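Mannitol dehydrogenase (Pseudomonas fluorescens, PDB 1LJ8) binds NAD and probably catalyses the reversible oxidation of D-mannitol to D-fructose, as a long-chain mannitol 2-dehydrogenase. Local coordinates at residues 142-146 and 201-206; 116-122 and 171-176; 304-308 and 381-386; 152-156 and 206-210. All blocks are in the same frame, centred on the assembly; numbering follows the deposited sequence.

Interaction 1: 142-146 and 201-206; sequences NGEFM and KALLAF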
loop_
_atom_site.group_PDB
_atom_site.type_symbol
_atom_site.label_atom_id
_atom_site.label_comp_id
_atom_site.label_asym_id
_atom_site.label_seq_id
_atom_site.Cartn_x
_atom_site.Cartn_y
_atom_site.Cartn_z
ATOM N N ASN A 142 -3.692 12.375 -16.955
ATOM C CA ASN A 142 -4.155 12.080 -18.319
ATOM C C ASN A 142 -4.359 10.590 -18.631
ATOM O O ASN A 142 -4.697 10.234 -19.764
ATOM C CB ASN A 142 -3.159 12.665 -19.305
ATOM C CG ASN A 142 -1.781 12.119 -19.081
ATOM O OD1 ASN A 142 -1.635 11.067 -18.469
ATOM N ND2 ASN A 142 -0.762 12.812 -19.574
ATOM N N GLY A 143 -4.160 9.721 -17.644
ATOM C CA GLY A 143 -4.334 8.288 -17.840
ATOM C C GLY A 143 -3.261 7.663 -18.716
ATOM O O GLY A 143 -3.387 6.542 -19.190
ATOM N N GLU A 144 -2.176 8.370 -18.929
ATOM C CA GLU A 144 -1.138 7.836 -19.797
ATOM C C GLU A 144 -0.065 6.982 -19.093
ATOM O O GLU A 144 0.373 7.324 -18.010
ATOM C CB GLU A 144 -0.462 9.000 -20.525
ATOM C CG GLU A 144 -1.366 9.626 -21.610
ATOM C CD GLU A 144 -1.861 8.561 -22.595
ATOM O OE1 GLU A 144 -3.062 8.165 -22.541
ATOM O OE2 GLU A 144 -1.028 8.094 -23.405
ATOM N N PHE A 145 0.339 5.873 -19.723
ATOM C CA PHE A 145 1.426 5.061 -19.189
ATOM C C PHE A 145 2.713 5.887 -19.391
ATOM O O PHE A 145 2.934 6.464 -20.454
ATOM C CB PHE A 145 1.516 3.732 -19.958
ATOM C CG PHE A 145 2.640 2.839 -19.484
ATOM C CD1 PHE A 145 2.603 2.290 -18.211
ATOM C CD2 PHE A 145 3.708 2.528 -20.333
ATOM C CE1 PHE A 145 3.621 1.428 -17.757
ATOM C CE2 PHE A 145 4.748 1.659 -19.897
ATOM C CZ PHE A 145 4.702 1.113 -18.609
HETATM N N MSE A 146 3.562 5.956 -18.377
HETATM C CA MSE A 146 4.775 6.768 -18.429
HETATM C C MSE A 146 5.956 6.015 -19.048
HETATM O O MSE A 146 6.929 5.690 -18.386
HETATM C CB MSE A 146 5.091 7.253 -17.007
HETATM C CG MSE A 146 3.948 8.150 -16.484
HETATM SE SE MSE A 146 4.008 8.430 -14.523
HETATM C CE MSE A 146 5.348 9.795 -14.492
ATOM N N LYS A 201 -4.202 -1.805 -17.387
ATOM C CA LYS A 201 -3.858 -0.712 -18.293
ATOM C C LYS A 201 -2.357 -0.543 -18.471
ATOM O O LYS A 201 -1.857 -0.345 -19.600
ATOM C CB LYS A 201 -4.445 0.611 -17.794
ATOM C CG LYS A 201 -4.323 1.735 -18.807
ATOM C CD LYS A 201 -4.852 3.013 -18.148
ATOM C CE LYS A 201 -5.133 4.107 -19.171
ATOM N NZ LYS A 201 -5.422 5.368 -18.438
ATOM N N ALA A 202 -1.639 -0.633 -17.353
ATOM C CA ALA A 202 -0.208 -0.491 -17.380
ATOM C C ALA A 202 0.479 -1.634 -18.121
ATOM O O ALA A 202 1.344 -1.373 -18.987
ATOM C CB ALA A 202 0.316 -0.395 -15.944
ATOM N N LEU A 203 0.135 -2.885 -17.771
ATOM C CA LEU A 203 0.779 -4.026 -18.432
ATOM C C LEU A 203 0.488 -4.030 -19.921
ATOM O O LEU A 203 1.403 -4.256 -20.728
ATOM C CB LEU A 203 0.370 -5.344 -17.797
ATOM C CG LEU A 203 1.120 -6.564 -18.354
ATOM C CD1 LEU A 203 2.651 -6.466 -18.183
ATOM C CD2 LEU A 203 0.556 -7.786 -17.646
ATOM N N LEU A 204 -0.756 -3.728 -20.302
ATOM C CA LEU A 204 -1.092 -3.701 -21.729
ATOM C C LEU A 204 -0.364 -2.592 -22.449
ATOM O O LEU A 204 0.127 -2.805 -23.576
ATOM C CB LEU A 204 -2.611 -3.544 -21.944
ATOM C CG LEU A 204 -3.447 -4.765 -21.539
ATOM C CD1 LEU A 204 -4.940 -4.451 -21.868
ATOM C CD2 LEU A 204 -2.999 -6.034 -22.292
ATOM N N ALA A 205 -0.270 -1.414 -21.837
ATOM C CA ALA A 205 0.429 -0.289 -22.477
ATOM C C ALA A 205 1.900 -0.650 -22.685
ATOM O O ALA A 205 2.508 -0.384 -23.745
ATOM C CB ALA A 205 0.333 0.935 -21.636
ATOM N N PHE A 206 2.472 -1.295 -21.679
ATOM C CA PHE A 206 3.865 -1.705 -21.778
ATOM C C PHE A 206 4.031 -2.767 -22.874
ATOM O O PHE A 206 4.938 -2.678 -23.685
ATOM C CB PHE A 206 4.339 -2.273 -20.427
ATOM C CG PHE A 206 5.782 -2.680 -20.432
ATOM C CD1 PHE A 206 6.785 -1.752 -20.150
ATOM C CD2 PHE A 206 6.124 -3.987 -20.701
ATOM C CE1 PHE A 206 8.129 -2.142 -20.142
ATOM C CE2 PHE A 206 7.469 -4.392 -20.690
ATOM C CZ PHE A 206 8.454 -3.476 -20.413
#
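Phe145 packs its ring against Ala202, Ala205 and Phe206 where a small beta-hairpin, strands 138-139 and 144-145, rests on helix 195-210 in the Rossmann domain. The nearest atoms of the Phe145 side chain and the bound NAD are about 11 Å apart. Phe145 CG lies anti to the backbone N (chi1 179°), and this carries the ring out from the strand onto the helix. Ala205 meets the root of the side chain, with its CB 3.5 Å from Phe145 CB. Farther out, Ala202 O lies over one face of the ring, towards its rim, 3.8 Å from Phe145 CE1. That oxygen already accepts the helical bond from Phe206 N, so the ring lies against a paired peptide group. Phe145 also meets Phe166 of helix 165-178 edge-to-face. The polar part is at the hairpin turn. Asn142 OD1 accepts from Glu144 N at 2.8 Å, forming an Asx turn. Between them Gly143 has a positive phi of 70°, readily reached without a side chain. The extended chain of Lys201 reaches across to this turn and donates from NZ to Gly143 O. That bond is modelled very short, so its exact length is doubtful. At the far end of the contact, Phe145 CZ sits near the plane of the Phe206 ring, at its edge, and 3.9 Å from Phe206 CB.

Interaction 2: 116-122 and 171-176; sequences IDKLASP and AALTQR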
loop_
_atom_site.group_PDB
_atom_site.type_symbol
_atom_site.label_atom_id
_atom_site.label_comp_id
_atom_site.label_asym_id
_atom_site.label_seq_id
_atom_site.Cartn_x
_atom_site.Cartn_y
_atom_site.Cartn_z
ATOM N N ILE A 116 12.586 -15.112 -13.912
ATOM C CA ILE A 116 11.705 -15.329 -15.077
ATOM C C ILE A 116 11.252 -16.798 -15.074
ATOM O O ILE A 116 10.060 -17.114 -15.271
ATOM C CB ILE A 116 12.432 -14.976 -16.428
ATOM C CG1 ILE A 116 12.741 -13.469 -16.454
ATOM C CG2 ILE A 116 11.570 -15.408 -17.662
ATOM C CD1 ILE A 116 13.715 -13.060 -17.610
ATOM N N ASP A 117 12.199 -17.711 -14.814
ATOM C CA ASP A 117 11.865 -19.147 -14.791
ATOM C C ASP A 117 10.812 -19.462 -13.730
ATOM O O ASP A 117 9.916 -20.275 -13.953
ATOM C CB ASP A 117 13.101 -20.008 -14.489
ATOM C CG ASP A 117 14.061 -20.104 -15.684
ATOM O OD1 ASP A 117 13.643 -19.780 -16.804
ATOM O OD2 ASP A 117 15.233 -20.517 -15.473
ATOM N N LYS A 118 10.975 -18.857 -12.566
ATOM C CA LYS A 118 10.008 -19.081 -11.468
ATOM C C LYS A 118 8.627 -18.566 -11.897
ATOM O O LYS A 118 7.624 -19.266 -11.752
ATOM C CB LYS A 118 10.470 -18.318 -10.209
ATOM C CG LYS A 118 9.452 -18.389 -9.024
ATOM C CD LYS A 118 9.184 -19.833 -8.557
ATOM C CE LYS A 118 10.404 -20.446 -7.857
ATOM N NZ LYS A 118 10.089 -21.844 -7.383
ATOM N N LEU A 119 8.581 -17.342 -12.406
ATOM C CA LEU A 119 7.301 -16.756 -12.853
ATOM C C LEU A 119 6.687 -17.536 -14.031
ATOM O O LEU A 119 5.482 -17.481 -14.272
ATOM C CB LEU A 119 7.503 -15.295 -13.261
ATOM C CG LEU A 119 7.961 -14.385 -12.105
ATOM C CD1 LEU A 119 8.408 -13.020 -12.698
ATOM C CD2 LEU A 119 6.829 -14.218 -11.075
ATOM N N ALA A 120 7.524 -18.234 -14.787
ATOM C CA ALA A 120 7.048 -19.008 -15.925
ATOM C C ALA A 120 6.802 -20.488 -15.606
ATOM O O ALA A 120 6.414 -21.252 -16.500
ATOM C CB ALA A 120 8.061 -18.858 -17.127
ATOM N N SER A 121 6.996 -20.897 -14.346
ATOM C CA SER A 121 6.797 -22.302 -13.982
ATOM C C SER A 121 5.285 -22.592 -13.936
ATOM O O SER A 121 4.476 -21.781 -13.442
ATOM C CB SER A 121 7.514 -22.667 -12.671
ATOM O OG SER A 121 6.965 -22.050 -11.525
ATOM N N PRO A 122 4.880 -23.751 -14.468
ATOM C CA PRO A 122 3.443 -24.061 -14.480
ATOM C C PRO A 122 2.710 -24.050 -13.146
ATOM O O PRO A 122 1.509 -23.721 -13.123
ATOM C CB PRO A 122 3.364 -25.419 -15.218
ATOM C CG PRO A 122 4.749 -26.039 -15.021
ATOM C CD PRO A 122 5.701 -24.843 -15.047
ATOM N N ALA A 171 8.343 -10.972 -19.740
ATOM C CA ALA A 171 9.274 -12.035 -20.116
ATOM C C ALA A 171 8.749 -13.401 -19.655
ATOM O O ALA A 171 8.933 -14.419 -20.345
ATOM C CB ALA A 171 10.698 -11.764 -19.528
ATOM N N ALA A 172 8.107 -13.467 -18.482
ATOM C CA ALA A 172 7.589 -14.731 -18.002
ATOM C C ALA A 172 6.436 -15.219 -18.883
ATOM O O ALA A 172 6.345 -16.418 -19.164
ATOM C CB ALA A 172 7.073 -14.617 -16.534
ATOM N N LEU A 173 5.557 -14.299 -19.282
ATOM C CA LEU A 173 4.406 -14.721 -20.090
ATOM C C LEU A 173 4.876 -15.219 -21.449
ATOM O O LEU A 173 4.348 -16.196 -21.952
ATOM C CB LEU A 173 3.406 -13.579 -20.235
ATOM C CG LEU A 173 2.653 -13.279 -18.898
ATOM C CD1 LEU A 173 1.862 -11.982 -19.044
ATOM C CD2 LEU A 173 1.678 -14.413 -18.548
ATOM N N THR A 174 5.872 -14.559 -22.019
ATOM C CA THR A 174 6.412 -14.998 -23.312
ATOM C C THR A 174 6.967 -16.425 -23.208
ATOM O O THR A 174 6.683 -17.291 -24.062
ATOM C CB THR A 174 7.500 -14.030 -23.769
ATOM O OG1 THR A 174 6.900 -12.746 -23.992
ATOM C CG2 THR A 174 8.175 -14.534 -25.063
ATOM N N GLN A 175 7.736 -16.681 -22.149
ATOM C CA GLN A 175 8.312 -18.014 -21.907
ATOM C C GLN A 175 7.209 -19.061 -21.684
ATOM O O GLN A 175 7.299 -20.192 -22.219
ATOM C CB GLN A 175 9.257 -17.952 -20.694
ATOM C CG GLN A 175 10.079 -19.234 -20.449
ATOM C CD GLN A 175 11.228 -18.994 -19.491
ATOM O OE1 GLN A 175 12.082 -18.137 -19.741
ATOM N NE2 GLN A 175 11.276 -19.755 -18.395
ATOM N N ARG A 176 6.179 -18.724 -20.895
ATOM C CA ARG A 176 5.080 -19.666 -20.689
ATOM C C ARG A 176 4.420 -20.022 -22.029
ATOM O O ARG A 176 4.172 -21.210 -22.315
ATOM C CB ARG A 176 3.992 -19.117 -19.719
ATOM C CG ARG A 176 4.511 -18.957 -18.276
ATOM C CD ARG A 176 3.496 -18.192 -17.394
ATOM N NE ARG A 176 2.434 -19.057 -16.861
ATOM C CZ ARG A 176 2.448 -19.634 -15.665
ATOM N NH1 ARG A 176 3.461 -19.445 -14.823
ATOM N NH2 ARG A 176 1.470 -20.453 -15.319
HETATM O O HOH W 1 9.231 -21.986 -18.174
#
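Ala120 and Ala172 bring their CA atoms within 4.8 Å, where the C-terminal end of helix 112-119 meets helix 165-178. Small side chains allow this approach. Leu119 CB touches Ala172 CB at 3.4 Å, tighter than usual van der Waals contact. Ile116 CD1 lies 3.8 Å from Ala171 CB. Gln175 runs extended past the methyl of Ala120. Its NE2 meets Asp117 OD1 at 2.9 Å in a nearly straight bond (164°), on the anti side of the carboxylate. Gln113 NE2 bonds both Asp117 OD1 and Gln175 OE1, and a water also bonds Gln175 NE2. The Arg176 chain passes Ala120 and bends at chi3 (83°), which turns its guanidinium to the backbone beyond the helix. Its NH1 donates to Leu119 O at 2.9 Å and weakly to Ser121 O at 2.9 Å. Its NE binds Pro182 O. A leucine in place of Arg176 would probably leave the carbonyls of Leu119 and Pro182 without this donor and free the 120-122 turn to shift. The arginine thus spends its N-H groups on backbone carbonyls. Near a helix C-terminus, it probably interacts favourably with the helix dipole.

Interaction 3: 304-308 and 381-386; sequences LALTY and KFPKFT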
loop_
_atom_site.group_PDB
_atom_site.type_symbol
_atom_site.label_atom_id
_atom_site.label_comp_id
_atom_site.label_asym_id
_atom_site.label_seq_id
_atom_site.Cartn_x
_atom_site.Cartn_y
_atom_site.Cartn_z
ATOM N N LEU A 304 -3.688 10.636 5.024
ATOM C CA LEU A 304 -2.875 11.773 4.540
ATOM C C LEU A 304 -3.247 13.076 5.200
ATOM O O LEU A 304 -2.379 13.909 5.510
ATOM C CB LEU A 304 -2.949 11.966 3.020
ATOM C CG LEU A 304 -2.273 10.982 2.091
ATOM C CD1 LEU A 304 -1.998 11.695 0.740
ATOM C CD2 LEU A 304 -0.900 10.546 2.660
ATOM N N ALA A 305 -4.541 13.271 5.438
ATOM C CA ALA A 305 -4.967 14.513 6.095
ATOM C C ALA A 305 -4.399 14.631 7.513
ATOM O O ALA A 305 -4.110 15.730 7.990
ATOM C CB ALA A 305 -6.518 14.589 6.138
ATOM N N LEU A 306 -4.236 13.510 8.192
ATOM C CA LEU A 306 -3.667 13.550 9.543
ATOM C C LEU A 306 -2.140 13.593 9.621
ATOM O O LEU A 306 -1.521 14.214 10.517
ATOM C CB LEU A 306 -4.043 12.275 10.312
ATOM C CG LEU A 306 -5.513 11.962 10.539
ATOM C CD1 LEU A 306 -5.696 10.513 11.115
ATOM C CD2 LEU A 306 -6.006 13.034 11.531
ATOM N N THR A 307 -1.536 12.909 8.674
ATOM C CA THR A 307 -0.104 12.642 8.793
ATOM C C THR A 307 0.911 13.754 8.635
ATOM O O THR A 307 1.909 13.798 9.390
ATOM C CB THR A 307 0.237 11.434 7.893
ATOM O OG1 THR A 307 1.364 10.746 8.472
ATOM C CG2 THR A 307 0.611 11.862 6.450
ATOM N N TYR A 308 0.693 14.683 7.720
ATOM C CA TYR A 308 1.669 15.754 7.555
ATOM C C TYR A 308 1.460 16.792 8.653
ATOM O O TYR A 308 2.430 17.270 9.236
ATOM C CB TYR A 308 1.593 16.365 6.147
ATOM C CG TYR A 308 1.903 15.302 5.101
ATOM C CD1 TYR A 308 0.923 14.881 4.212
ATOM C CD2 TYR A 308 3.172 14.649 5.066
ATOM C CE1 TYR A 308 1.176 13.815 3.284
ATOM C CE2 TYR A 308 3.426 13.574 4.150
ATOM C CZ TYR A 308 2.418 13.180 3.275
ATOM O OH TYR A 308 2.630 12.122 2.397
ATOM N N LYS A 381 1.282 9.036 -3.390
ATOM C CA LYS A 381 0.004 8.858 -2.709
ATOM C C LYS A 381 -1.015 9.961 -2.967
ATOM O O LYS A 381 -2.207 9.661 -3.079
ATOM C CB LYS A 381 0.236 8.739 -1.200
ATOM C CG LYS A 381 0.929 7.448 -0.825
ATOM C CD LYS A 381 1.295 7.451 0.632
ATOM C CE LYS A 381 1.833 6.015 1.014
ATOM N NZ LYS A 381 2.297 6.027 2.410
ATOM N N PHE A 382 -0.566 11.209 -3.061
ATOM C CA PHE A 382 -1.524 12.271 -3.319
ATOM C C PHE A 382 -2.497 12.045 -4.482
ATOM O O PHE A 382 -3.701 12.218 -4.290
ATOM C CB PHE A 382 -0.830 13.645 -3.472
ATOM C CG PHE A 382 -0.745 14.419 -2.161
ATOM C CD1 PHE A 382 0.419 14.418 -1.416
ATOM C CD2 PHE A 382 -1.860 15.102 -1.662
ATOM C CE1 PHE A 382 0.505 15.075 -0.204
ATOM C CE2 PHE A 382 -1.796 15.772 -0.433
ATOM C CZ PHE A 382 -0.601 15.764 0.308
ATOM N N PRO A 383 -2.013 11.659 -5.691
ATOM C CA PRO A 383 -2.937 11.451 -6.823
ATOM C C PRO A 383 -3.901 10.289 -6.642
ATOM O O PRO A 383 -4.915 10.221 -7.339
ATOM C CB PRO A 383 -1.987 11.256 -8.047
ATOM C CG PRO A 383 -0.692 10.701 -7.399
ATOM C CD PRO A 383 -0.595 11.558 -6.111
ATOM N N LYS A 384 -3.590 9.365 -5.725
ATOM C CA LYS A 384 -4.501 8.257 -5.463
ATOM C C LYS A 384 -5.489 8.547 -4.346
ATOM O O LYS A 384 -6.665 8.204 -4.455
ATOM C CB LYS A 384 -3.730 6.994 -5.033
ATOM C CG LYS A 384 -3.317 6.103 -6.170
ATOM C CD LYS A 384 -2.333 6.769 -7.079
ATOM C CE LYS A 384 -1.965 5.819 -8.234
ATOM N NZ LYS A 384 -1.157 6.506 -9.267
ATOM N N PHE A 385 -4.996 9.175 -3.275
ATOM C CA PHE A 385 -5.795 9.339 -2.059
ATOM C C PHE A 385 -6.548 10.628 -1.857
ATOM O O PHE A 385 -7.586 10.613 -1.163
ATOM C CB PHE A 385 -4.914 9.233 -0.784
ATOM C CG PHE A 385 -4.102 7.958 -0.653
ATOM C CD1 PHE A 385 -3.119 7.869 0.358
ATOM C CD2 PHE A 385 -4.316 6.830 -1.488
ATOM C CE1 PHE A 385 -2.358 6.660 0.532
ATOM C CE2 PHE A 385 -3.555 5.625 -1.323
ATOM C CZ PHE A 385 -2.585 5.544 -0.314
ATOM N N THR A 386 -6.021 11.711 -2.434
ATOM C CA THR A 386 -6.529 13.056 -2.138
ATOM C C THR A 386 -6.929 13.904 -3.343
ATOM O O THR A 386 -7.952 14.584 -3.334
ATOM C CB THR A 386 -5.437 13.779 -1.343
ATOM O OG1 THR A 386 -5.098 12.962 -0.211
ATOM C CG2 THR A 386 -5.879 15.211 -0.923
#
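The helical core of the C-terminal domain holds this contact, in which Leu304 of helix 289-313 fits among Phe382, Phe385 and Thr386 near the end of helix 378-385. The short helical segments run roughly antiparallel, at 146°. Their axes stay 12.3 Å apart, so long side chains fill the gap. Leu304 carries most of the contact, its CG anti to the carbonyl carbon, which sets the branch against 381-386. Leu304 CD1 sits over the centre of the Phe382 ring in a CH-pi contact, 4.0 Å from the centroid of Phe382 and 4° off the ring normal. The same methyl carbon lies 3.5 Å from Thr386 OG1. Leu304 CG approaches the edge of the Phe385 ring instead, 3.7 Å from Phe385 CD1. Tyr308, one turn on, brings CE1 to 3.8 Å from Phe382 CE1. The two rings are nearly parallel (15°), but they are slid so far apart that they barely overlap. Trp410 of helix 401-413 meets both rings. Polar ends are taken up nearby: Tyr308 OH bonds Cys375 O, and Lys381 NZ bonds Ser376 O. On the coenzyme side, the Phe385 side chain comes within about 3 Å of that of Glu133 and about 4 Å of that of Asn191, both NAD-binding residues. The arrangement fits long-chain dehydrogenases, in which a helical C-terminal domain closes against a Rossmann domain at the coenzyme site.

Interaction 4: 152-156 and 206-210; sequences IQHDL and FAALH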
loop_
_atom_site.group_PDB
_atom_site.type_symbol
_atom_site.label_atom_id
_atom_site.label_comp_id
_atom_site.label_asym_id
_atom_site.label_seq_id
_atom_site.Cartn_x
_atom_site.Cartn_y
_atom_site.Cartn_z
ATOM N N ILE A 152 11.643 1.887 -17.387
ATOM C CA ILE A 152 10.732 1.329 -18.391
ATOM C C ILE A 152 11.489 1.287 -19.731
ATOM O O ILE A 152 11.413 0.294 -20.457
ATOM C CB ILE A 152 9.431 2.178 -18.561
ATOM C CG1 ILE A 152 8.597 2.117 -17.246
ATOM C CG2 ILE A 152 8.596 1.653 -19.765
ATOM C CD1 ILE A 152 8.129 0.726 -16.874
ATOM N N GLN A 153 12.194 2.362 -20.071
ATOM C CA GLN A 153 12.981 2.332 -21.323
ATOM C C GLN A 153 14.023 1.209 -21.260
ATOM O O GLN A 153 14.313 0.562 -22.296
ATOM C CB GLN A 153 13.717 3.661 -21.557
ATOM C CG GLN A 153 12.818 4.768 -22.088
ATOM C CD GLN A 153 12.167 4.393 -23.415
ATOM O OE1 GLN A 153 12.864 4.090 -24.402
ATOM N NE2 GLN A 153 10.835 4.382 -23.446
ATOM N N HIS A 154 14.612 1.006 -20.080
ATOM C CA HIS A 154 15.586 -0.070 -19.919
ATOM C C HIS A 154 14.962 -1.418 -20.276
ATOM O O HIS A 154 15.520 -2.199 -21.067
ATOM C CB HIS A 154 16.137 -0.153 -18.468
ATOM C CG HIS A 154 16.939 -1.394 -18.225
ATOM N ND1 HIS A 154 16.356 -2.623 -17.973
ATOM C CD2 HIS A 154 18.270 -1.622 -18.312
ATOM C CE1 HIS A 154 17.296 -3.552 -17.910
ATOM N NE2 HIS A 154 18.466 -2.970 -18.113
ATOM N N ASP A 155 13.784 -1.700 -19.722
ATOM C CA ASP A 155 13.157 -2.988 -19.989
ATOM C C ASP A 155 12.734 -3.192 -21.458
ATOM O O ASP A 155 12.753 -4.315 -21.971
ATOM C CB ASP A 155 11.969 -3.191 -19.027
ATOM C CG ASP A 155 12.420 -3.558 -17.631
ATOM O OD1 ASP A 155 13.616 -3.385 -17.321
ATOM O OD2 ASP A 155 11.562 -4.015 -16.851
ATOM N N LEU A 156 12.372 -2.101 -22.146
ATOM C CA LEU A 156 12.005 -2.215 -23.540
ATOM C C LEU A 156 13.266 -2.551 -24.349
ATOM O O LEU A 156 13.195 -3.367 -25.262
ATOM C CB LEU A 156 11.362 -0.911 -24.024
ATOM C CG LEU A 156 9.987 -0.676 -23.344
ATOM C CD1 LEU A 156 9.488 0.726 -23.694
ATOM C CD2 LEU A 156 8.996 -1.713 -23.796
ATOM N N PHE A 206 2.472 -1.295 -21.679
ATOM C CA PHE A 206 3.865 -1.705 -21.778
ATOM C C PHE A 206 4.031 -2.767 -22.874
ATOM O O PHE A 206 4.938 -2.678 -23.685
ATOM C CB PHE A 206 4.339 -2.273 -20.427
ATOM C CG PHE A 206 5.782 -2.680 -20.432
ATOM C CD1 PHE A 206 6.785 -1.752 -20.150
ATOM C CD2 PHE A 206 6.124 -3.987 -20.701
ATOM C CE1 PHE A 206 8.129 -2.142 -20.142
ATOM C CE2 PHE A 206 7.469 -4.392 -20.690
ATOM C CZ PHE A 206 8.454 -3.476 -20.413
ATOM N N ALA A 207 3.164 -3.764 -22.887
ATOM C CA ALA A 207 3.238 -4.830 -23.868
ATOM C C ALA A 207 3.113 -4.263 -25.289
ATOM O O ALA A 207 3.797 -4.730 -26.209
ATOM C CB ALA A 207 2.159 -5.871 -23.614
ATOM N N ALA A 208 2.256 -3.251 -25.441
ATOM C CA ALA A 208 2.036 -2.613 -26.738
ATOM C C ALA A 208 3.294 -1.949 -27.262
ATOM O O ALA A 208 3.473 -1.845 -28.493
ATOM C CB ALA A 208 0.900 -1.588 -26.643
ATOM N N LEU A 209 4.157 -1.470 -26.360
ATOM C CA LEU A 209 5.420 -0.872 -26.801
ATOM C C LEU A 209 6.367 -1.979 -27.323
ATOM O O LEU A 209 7.354 -1.681 -27.979
ATOM C CB LEU A 209 6.079 -0.082 -25.665
ATOM C CG LEU A 209 5.270 1.150 -25.263
ATOM C CD1 LEU A 209 5.780 1.673 -23.933
ATOM C CD2 LEU A 209 5.348 2.200 -26.391
ATOM N N HIS A 210 6.070 -3.245 -27.021
ATOM C CA HIS A 210 6.847 -4.390 -27.542
ATOM C C HIS A 210 6.273 -4.774 -28.903
ATOM O O HIS A 210 6.910 -4.563 -29.939
ATOM C CB HIS A 210 6.743 -5.591 -26.623
ATOM C CG HIS A 210 7.750 -5.578 -25.526
ATOM N ND1 HIS A 210 9.090 -5.793 -25.755
ATOM C CD2 HIS A 210 7.626 -5.341 -24.202
ATOM C CE1 HIS A 210 9.752 -5.689 -24.618
ATOM N NE2 HIS A 210 8.887 -5.417 -23.658
HETATM O O HOH W 2 10.410 -5.852 -21.524
#
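Leu156 puts CD2 against two ring faces, those of Phe206 and His210, and this is the close-packed part of the contact. Both approaches are CH-pi contacts. The carbon lies 4.1 Å from the Phe206 centroid and 4.0 Å from the His210 centroid, towards the rim of each ring. Ile152 CG2 and Asp155 CB fill in at the edge of Phe206, with CG2 3.8 Å from Phe206 CE1. Phe206 CG stands anti to its own N (chi1 -178°), which extends the ring towards helix 150-157. With an alanine in place of Leu156, the Phe206 and His210 faces are likely to lose their shared methyl partner, and the imidazole could turn more easily. Toward solvent the contact is thinner. Exposed Leu209 reaches only Leu156 across it (CD1 to CD1, 3.8 Å), and a water bridges the segments: its O lies 2.8 Å from Asp155 O, to which it donates, and it also bonds His210 NE2. The Asp155 carboxylate points elsewhere, to Thr164 OG1 and Lys163 N. The helix segments cross at -40°, with axes 10.9 Å apart. Helix 165-178 borders them, with Phe166 on Ile152 and Cys170 on Phe206. Strand 144-145 borders them as well.

Interactions 1 and 4 form one continuous patch on helix 195-210. They share Phe206, and Phe145 CE2 of the first touches Ile152 CG2 of the second at 3.8 Å. Interaction 2 belongs to the same Rossmann domain but is separate, its centre about 22 Å from that of interaction 1. Interaction 3 lies in the C-terminal domain, about 36 Å from interaction 2 between centres and on the opposite side of the chain's centre. It alone is fully buried, and its contact is apolar and aromatic without cross-segment hydrogen bonds. The other three are partly buried and add polar links: a lysine in 1, an arginine and a glutamine in 2, a water in 4.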